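CaaX farnesyltransferase beta subunit Ram1 (Aspergillus fumigatus, PDB 4L9P) is the zinc-binding partner of an alpha subunit in protein farnesyltransferase, which probably transfers a farnesyl group from farnesyl diphosphate to a cysteine near the C-terminus of target proteins. Local coordinates at residues A347-P352 against N399-E404. Sequence-based numbering, arbitrary orientation.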
ATOM      1  N   ALA B 347       4.820  13.127  -6.852  1.00  3.91           N
ATOM      2  CA  ALA B 347       4.706  13.984  -5.678  1.00  3.72           C
ATOM      3  C   ALA B 347       4.906  13.234  -4.347  1.00  4.27           C
ATOM      4  O   ALA B 347       4.934  13.872  -3.299  1.00  5.23           O
ATOM      5  CB  ALA B 347       3.279  14.635  -5.654  1.00  5.65           C
ATOM      6  N   ARG B 348       5.021  11.913  -4.384  1.00  3.58           N
ATOM      7  CA  ARG B 348       5.321  11.207  -3.130  1.00  3.92           C
ATOM      8  C   ARG B 348       6.703  11.524  -2.577  1.00  3.97           C
ATOM      9  O   ARG B 348       6.947  11.340  -1.375  1.00  4.46           O
ATOM     10  CB  ARG B 348       5.265   9.666  -3.341  1.00  4.67           C
ATOM     11  CG  ARG B 348       3.929   9.139  -3.949  1.00  5.17           C
ATOM     12  CD  ARG B 348       2.797   8.832  -2.884  1.00  5.92           C
ATOM     13  NE  ARG B 348       2.693   9.889  -1.881  1.00  6.24           N
ATOM     14  CZ  ARG B 348       2.166  11.089  -2.101  1.00  6.89           C
ATOM     15  NH1 ARG B 348       2.193  12.015  -1.125  1.00  8.54           N
ATOM     16  NH2 ARG B 348       1.650  11.368  -3.305  1.00  6.67           N
ATOM     17  N   GLN B 349       7.628  11.983  -3.439  1.00  3.85           N
ATOM     18  CA  GLN B 349       9.010  12.142  -2.980  1.00  3.38           C
ATOM     19  C   GLN B 349       9.226  13.582  -2.500  1.00  4.21           C
ATOM     20  O   GLN B 349       8.793  14.532  -3.188  1.00  5.78           O
ATOM     21  CB  GLN B 349       9.943  11.860  -4.183  1.00  3.62           C
ATOM     22  CG  GLN B 349      11.376  11.634  -3.722  1.00  4.19           C
ATOM     23  CD  GLN B 349      12.249  11.084  -4.802  1.00  4.87           C
ATOM     24  OE1 GLN B 349      11.923  11.205  -6.004  1.00  5.97           O
ATOM     25  NE2 GLN B 349      13.380  10.509  -4.394  1.00  4.66           N
ATOM     26  N   TYR B 350       9.905  13.717  -1.359  1.00  4.49           N
ATOM     27  CA  TYR B 350      10.163  15.059  -0.750  1.00  4.58           C
ATOM     28  C   TYR B 350      11.663  15.387  -0.768  1.00  6.30           C
ATOM     29  O   TYR B 350      12.492  14.484  -0.764  1.00  7.69           O
ATOM     30  CB  TYR B 350       9.732  15.042   0.736  1.00  4.58           C
ATOM     31  CG  TYR B 350       8.244  14.810   0.986  1.00  4.51           C
ATOM     32  CD1 TYR B 350       7.291  14.785  -0.032  1.00  4.36           C
ATOM     33  CD2 TYR B 350       7.852  14.696   2.289  1.00  4.65           C
ATOM     34  CE1 TYR B 350       5.900  14.588   0.297  1.00  4.83           C
ATOM     35  CE2 TYR B 350       6.483  14.483   2.616  1.00  4.55           C
ATOM     36  CZ  TYR B 350       5.567  14.416   1.613  1.00  5.06           C
ATOM     37  OH  TYR B 350       4.209  14.223   1.873  1.00  6.76           O
ATOM     38  N   ALA B 351      11.957  16.672  -0.721  1.00  6.31           N
ATOM     39  CA  ALA B 351      13.343  17.143  -0.419  1.00  6.92           C
ATOM     40  C   ALA B 351      13.192  18.064   0.762  1.00  7.16           C
ATOM     41  O   ALA B 351      12.203  18.777   0.836  1.00  7.51           O
ATOM     42  CB  ALA B 351      13.946  17.893  -1.614  1.00  7.21           C
ATOM     43  N   PRO B 352      14.142  18.056   1.719  1.00  6.20           N
ATOM     44  CA  PRO B 352      15.455  17.414   1.578  1.00  6.53           C
ATOM     45  C   PRO B 352      15.489  15.933   1.952  1.00  6.27           C
ATOM     46  O   PRO B 352      16.510  15.278   1.728  1.00  6.65           O
ATOM     47  CB  PRO B 352      16.354  18.226   2.596  1.00  7.57           C
ATOM     48  CG  PRO B 352      15.315  18.613   3.658  1.00  7.01           C
ATOM     49  CD  PRO B 352      14.071  18.984   2.861  1.00  7.86           C
ATOM     50  N   ASN B 399      14.039   6.969 -15.515  1.00 10.23           N
ATOM     51  CA  ASN B 399      13.505   7.036 -14.161  1.00  8.91           C
ATOM     52  C   ASN B 399      12.889   8.374 -13.958  1.00  8.83           C
ATOM     53  O   ASN B 399      13.549   9.392 -14.188  1.00 11.26           O
ATOM     54  CB  ASN B 399      14.625   6.807 -13.169  1.00 10.63           C
ATOM     55  CG  ASN B 399      15.205   5.463 -13.340  1.00 13.26           C
ATOM     56  OD1 ASN B 399      14.440   4.466 -13.275  1.00 13.38           O
ATOM     57  ND2 ASN B 399      16.532   5.386 -13.643  1.00 15.87           N
ATOM     58  N   LEU B 400      11.623   8.388 -13.568  1.00  7.72           N
ATOM     59  CA  LEU B 400      10.864   9.615 -13.436  1.00  7.21           C
ATOM     60  C   LEU B 400      10.829  10.196 -12.012  1.00  7.38           C
ATOM     61  O   LEU B 400      10.059  11.086 -11.755  1.00  9.15           O
ATOM     62  CB  LEU B 400       9.439   9.411 -14.014  1.00  9.15           C
ATOM     63  CG  LEU B 400       9.457   9.113 -15.539  1.00 11.07           C
ATOM     64  CD1 LEU B 400       7.988   8.910 -15.993  1.00 13.18           C
ATOM     65  CD2 LEU B 400      10.129  10.200 -16.357  1.00 13.99           C
ATOM     66  N   TYR B 401      11.654   9.665 -11.120  1.00  7.33           N
ATOM     67  CA  TYR B 401      11.794  10.092  -9.736  1.00  6.43           C
ATOM     68  C   TYR B 401      13.318  10.233  -9.514  1.00  6.27           C
ATOM     69  O   TYR B 401      14.119   9.934 -10.412  1.00  7.11           O
ATOM     70  CB  TYR B 401      11.219   9.053  -8.740  1.00  6.18           C
ATOM     71  CG  TYR B 401      11.961   7.745  -8.770  1.00  5.76           C
ATOM     72  CD1 TYR B 401      11.778   6.820  -9.769  1.00  7.09           C
ATOM     73  CD2 TYR B 401      12.836   7.437  -7.733  1.00  6.17           C
ATOM     74  CE1 TYR B 401      12.485   5.609  -9.801  1.00  7.62           C
ATOM     75  CE2 TYR B 401      13.535   6.203  -7.721  1.00  6.80           C
ATOM     76  CZ  TYR B 401      13.356   5.287  -8.750  1.00  8.50           C
ATOM     77  OH  TYR B 401      14.088   4.089  -8.702  1.00 10.23           O
ATOM     78  N   SER B 402      13.708  10.669  -8.313  1.00  5.26           N
ATOM     79  CA  SER B 402      15.119  10.865  -7.975  1.00  5.18           C
ATOM     80  C   SER B 402      15.685   9.644  -7.273  1.00  4.85           C
ATOM     81  O   SER B 402      15.463   9.427  -6.064  1.00  6.56           O
ATOM     82  CB  SER B 402      15.281  12.123  -7.082  1.00  6.66           C
ATOM     83  OG  SER B 402      16.650  12.207  -6.670  1.00  7.01           O
ATOM     84  N   ARG B 403      16.501   8.872  -7.995  1.00  5.25           N
ATOM     85  CA  ARG B 403      17.195   7.754  -7.361  1.00  5.29           C
ATOM     86  C   ARG B 403      18.198   8.241  -6.313  1.00  5.08           C
ATOM     87  O   ARG B 403      18.365   7.611  -5.262  1.00  5.79           O
ATOM     88  CB  ARG B 403      17.902   6.880  -8.424  1.00  6.60           C
ATOM     89  CG  ARG B 403      16.933   6.080  -9.318  1.00  8.20           C
ATOM     90  CD  ARG B 403      17.755   5.083 -10.280  1.00 11.54           C
ATOM     91  NE  ARG B 403      18.691   5.726 -11.143  1.00 14.17           N
ATOM     92  CZ  ARG B 403      19.978   5.441 -11.216  1.00 11.65           C
ATOM     93  NH1 ARG B 403      20.553   4.410 -10.518  1.00 11.17           N
ATOM     94  NH2 ARG B 403      20.703   6.137 -12.070  1.00 13.14           N
ATOM     95  N   GLU B 404      18.822   9.384  -6.579  1.00  4.92           N
ATOM     96  CA  GLU B 404      19.765   9.957  -5.617  1.00  5.60           C
ATOM     97  C   GLU B 404      19.014  10.233  -4.299  1.00  5.35           C
ATOM     98  O   GLU B 404      19.512   9.890  -3.238  1.00  5.76           O
ATOM     99  CB  GLU B 404      20.326  11.292  -6.162  1.00  7.00           C
ATOM    100  CG  GLU B 404      21.148  12.026  -5.105  1.00  8.27           C
ATOM    101  CD  GLU B 404      21.869  13.276  -5.578  1.00  9.86           C
ATOM    102  OE1 GLU B 404      21.629  13.691  -6.727  1.00 12.04           O
ATOM    103  OE2 GLU B 404      22.734  13.764  -4.808  1.00 10.76           O
TER
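The carboxamide of Gln349 closes a two-bond ring on the backbone of Ser402, OE1 accepting from its N and NE2 donating to its O. Ser402 N lies 3.0 Å from Gln349 OE1, and Gln349 NE2 reaches Ser402 O at 2.9 Å. Both bonds are nearly straight, with N-H...O angles of 169°, and each donor meets a lone pair in the plane of the carbonyl it approaches. Ser402 O also stays almost within the amide plane of Gln349, so the two bonds together fix the rotation of the flat group. With CG anti to the backbone N (chi1 -165°) and the chain extended beyond it, Gln349 spans from its loop to Ser402. Ser402 CB sits beyond the end of the amide, off to one side of its plane, 3.6 Å from Gln349 OE1 and 3.7 Å from Gln349 NE2. Tyr401 CB also touches Gln349 OE1, which lies at the edge of the tyrosine ring. The second bond of Gln349 NE2 goes to Gly354 O, within its own loop. Ile341 of the alpha subunit packs on both Gln349 and Ser402, and Asn344 of that subunit hydrogen-bonds Tyr401 O. Ser402 OG meanwhile caps Gly405 N. The glutamine thus ties the loop after helix 338-346 to the N-cap of helix 403-413 by paired side-chain-to-backbone hydrogen bonds, joining two helix-connecting segments of the alpha-alpha toroid at the subunit interface.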